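Local atomic coordinates of beta-galactosidase (Trichoderma reesei, PDB entry 3OG2), a protein that probably catalyses the hydrolysis of terminal non-reducing beta-D-galactose residues from beta-D-galactosides, as a glycoside hydrolase of family 35. Residues F95-F100 against A155-I160. Numbering follows the deposited sequence.
Sequences FSLEPF and AHIASI
In one of the two modelled conformers of E98, a water links this residue to I160, donating to OE2 of the E98 carboxylate at 2.7 Å. Its second proton goes to the backbone, with the water oxygen 2.8 Å from I160 O, so two acceptors that could not bond each other directly are joined through solvent. The bend at chi2 (-46°) swings the E98 carboxylate toward I160, OE2 lying 3.7 Å from I160 CG2. That methyl has a second, looser neighbour, with L97 CD1 4.2 Å from I160 CG2. One turn earlier on the same helix, I157 places CG1 anti to the backbone N (chi1 -160°), and its terminal CD1 meets L97 CD1 at 3.9 Å. The two side chains cross at roughly a right angle. Both segments belong to the TIM-barrel domain: helices 98-107 and 144-163 follow the neighbouring parallel strands 72-76 and 110-116, and here the residues leading into the former face the latter. L97 also packs on F75 of strand 72-76 and on P49, while I157 touches L82; L97 and I157 are buried, and E98 at the water bridge is exposed. The side chain of L97 lies about 9 Å from that of Y76, a galactose-binding residue. S96, which precedes the turn leading into the helix, accepts through OG a capping bond from E98 N at 3.0 Å, with an N-H...O angle of 157°.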
loop_
_atom_site.group_PDB
_atom_site.type_symbol
_atom_site.label_atom_id
_atom_site.label_comp_id
_atom_site.label_asym_id
_atom_site.label_seq_id
_atom_site.Cartn_x
_atom_site.Cartn_y
_atom_site.Cartn_z
ATOM N N PHE A 95 -15.445 0.030 8.173
ATOM C CA PHE A 95 -14.904 -1.335 8.077
ATOM C C PHE A 95 -15.672 -2.190 7.065
ATOM O O PHE A 95 -15.269 -3.317 6.824
ATOM C CB PHE A 95 -14.935 -2.014 9.435
ATOM C CG PHE A 95 -14.053 -1.216 10.400
ATOM C CD1 PHE A 95 -12.673 -1.234 10.287
ATOM C CD2 PHE A 95 -14.606 -0.436 11.415
ATOM C CE1 PHE A 95 -11.846 -0.533 11.138
ATOM C CE2 PHE A 95 -13.782 0.309 12.274
ATOM C CZ PHE A 95 -12.390 0.262 12.117
ATOM N N SER A 96 -16.769 -1.672 6.513
ATOM C CA SER A 96 -17.444 -2.427 5.452
ATOM C C SER A 96 -16.619 -2.490 4.186
ATOM O O SER A 96 -16.028 -1.490 3.733
ATOM C CB SER A 96 -18.753 -1.708 5.119
ATOM O OG SER A 96 -19.430 -2.368 4.045
ATOM N N LEU A 97 -16.629 -3.658 3.533
ATOM C CA LEU A 97 -16.006 -3.762 2.230
ATOM C C LEU A 97 -16.918 -3.344 1.106
ATOM O O LEU A 97 -16.501 -3.245 -0.051
ATOM C CB LEU A 97 -15.612 -5.232 1.998
ATOM C CG LEU A 97 -14.403 -5.705 2.803
ATOM C CD1 LEU A 97 -14.131 -7.173 2.586
ATOM C CD2 LEU A 97 -13.160 -4.890 2.418
ATOM N N GLU A 98 -18.199 -3.119 1.384
ATOM C CA GLU A 98 -19.118 -2.868 0.280
ATOM C C GLU A 98 -18.733 -1.630 -0.529
ATOM O O GLU A 98 -18.771 -1.706 -1.772
ATOM C CB GLU A 98 -20.560 -2.806 0.793
ATOM C CG GLU A 98 -20.990 -4.101 1.455
ATOM C CD GLU A 98 -20.663 -5.386 0.732
ATOM O OE1 GLU A 98 -20.919 -5.478 -0.485
ATOM O OE2 GLU A 98 -20.134 -6.309 1.384
ATOM N N PRO A 99 -18.319 -0.513 0.070
ATOM C CA PRO A 99 -17.889 0.606 -0.800
ATOM C C PRO A 99 -16.649 0.314 -1.618
ATOM O O PRO A 99 -16.430 0.879 -2.680
ATOM C CB PRO A 99 -17.580 1.724 0.215
ATOM C CG PRO A 99 -18.459 1.373 1.412
ATOM C CD PRO A 99 -18.267 -0.134 1.500
ATOM N N PHE A 100 -15.794 -0.573 -1.131
ATOM C CA PHE A 100 -14.594 -0.988 -1.828
ATOM C C PHE A 100 -15.028 -1.817 -3.050
ATOM O O PHE A 100 -14.556 -1.545 -4.170
ATOM C CB PHE A 100 -13.697 -1.760 -0.869
ATOM C CG PHE A 100 -12.291 -2.028 -1.386
ATOM C CD1 PHE A 100 -11.381 -1.001 -1.358
ATOM C CD2 PHE A 100 -11.893 -3.285 -1.813
ATOM C CE1 PHE A 100 -10.064 -1.225 -1.700
ATOM C CE2 PHE A 100 -10.570 -3.512 -2.205
ATOM C CZ PHE A 100 -9.646 -2.468 -2.169
ATOM N N ALA A 155 -16.016 -17.509 8.302
ATOM C CA ALA A 155 -17.374 -17.697 7.836
ATOM C C ALA A 155 -17.987 -16.379 7.414
ATOM O O ALA A 155 -18.668 -16.302 6.377
ATOM C CB ALA A 155 -18.200 -18.372 8.931
ATOM N N HIS A 156 -17.763 -15.332 8.210
ATOM C CA HIS A 156 -18.343 -14.039 7.898
ATOM C C HIS A 156 -17.646 -13.380 6.718
ATOM O O HIS A 156 -18.294 -12.914 5.765
ATOM C CB HIS A 156 -18.244 -13.079 9.123
ATOM C CG HIS A 156 -19.325 -13.378 10.100
ATOM N ND1 HIS A 156 -19.262 -14.359 11.086
ATOM C CD2 HIS A 156 -20.529 -12.754 10.241
ATOM C CE1 HIS A 156 -20.417 -14.338 11.776
ATOM N NE2 HIS A 156 -21.193 -13.375 11.276
ATOM N N ILE A 157 -16.294 -13.285 6.757
ATOM C CA ILE A 157 -15.628 -12.510 5.697
ATOM C C ILE A 157 -15.679 -13.251 4.370
ATOM O O ILE A 157 -15.822 -12.620 3.307
ATOM C CB ILE A 157 -14.187 -12.133 6.112
ATOM C CG1 ILE A 157 -13.679 -10.948 5.275
ATOM C CG2 ILE A 157 -13.202 -13.312 6.014
ATOM C CD1 ILE A 157 -14.378 -9.635 5.559
ATOM N N ALA A 158 -15.573 -14.585 4.365
ATOM C CA ALA A 158 -15.598 -15.294 3.093
ATOM C C ALA A 158 -16.993 -15.272 2.550
ATOM O O ALA A 158 -17.133 -15.293 1.319
ATOM C CB ALA A 158 -15.018 -16.694 3.236
ATOM N N SER A 159 -18.037 -15.173 3.375
ATOM C CA SER A 159 -19.372 -15.038 2.755
ATOM C C SER A 159 -19.579 -13.639 2.188
ATOM O O SER A 159 -20.210 -13.521 1.139
ATOM C CB SER A 159 -20.436 -15.405 3.764
ATOM O OG SER A 159 -20.544 -14.485 4.813
ATOM N N ILE A 160 -19.010 -12.594 2.820
ATOM C CA ILE A 160 -19.036 -11.251 2.235
ATOM C C ILE A 160 -18.315 -11.252 0.903
ATOM O O ILE A 160 -18.810 -10.732 -0.099
ATOM C CB ILE A 160 -18.382 -10.263 3.220
ATOM C CG1 ILE A 160 -19.342 -9.947 4.389
ATOM C CG2 ILE A 160 -17.932 -8.977 2.550
ATOM C CD1 ILE A 160 -18.689 -9.318 5.592
HETATM O O HOH W 1 -20.577 -8.629 0.037
#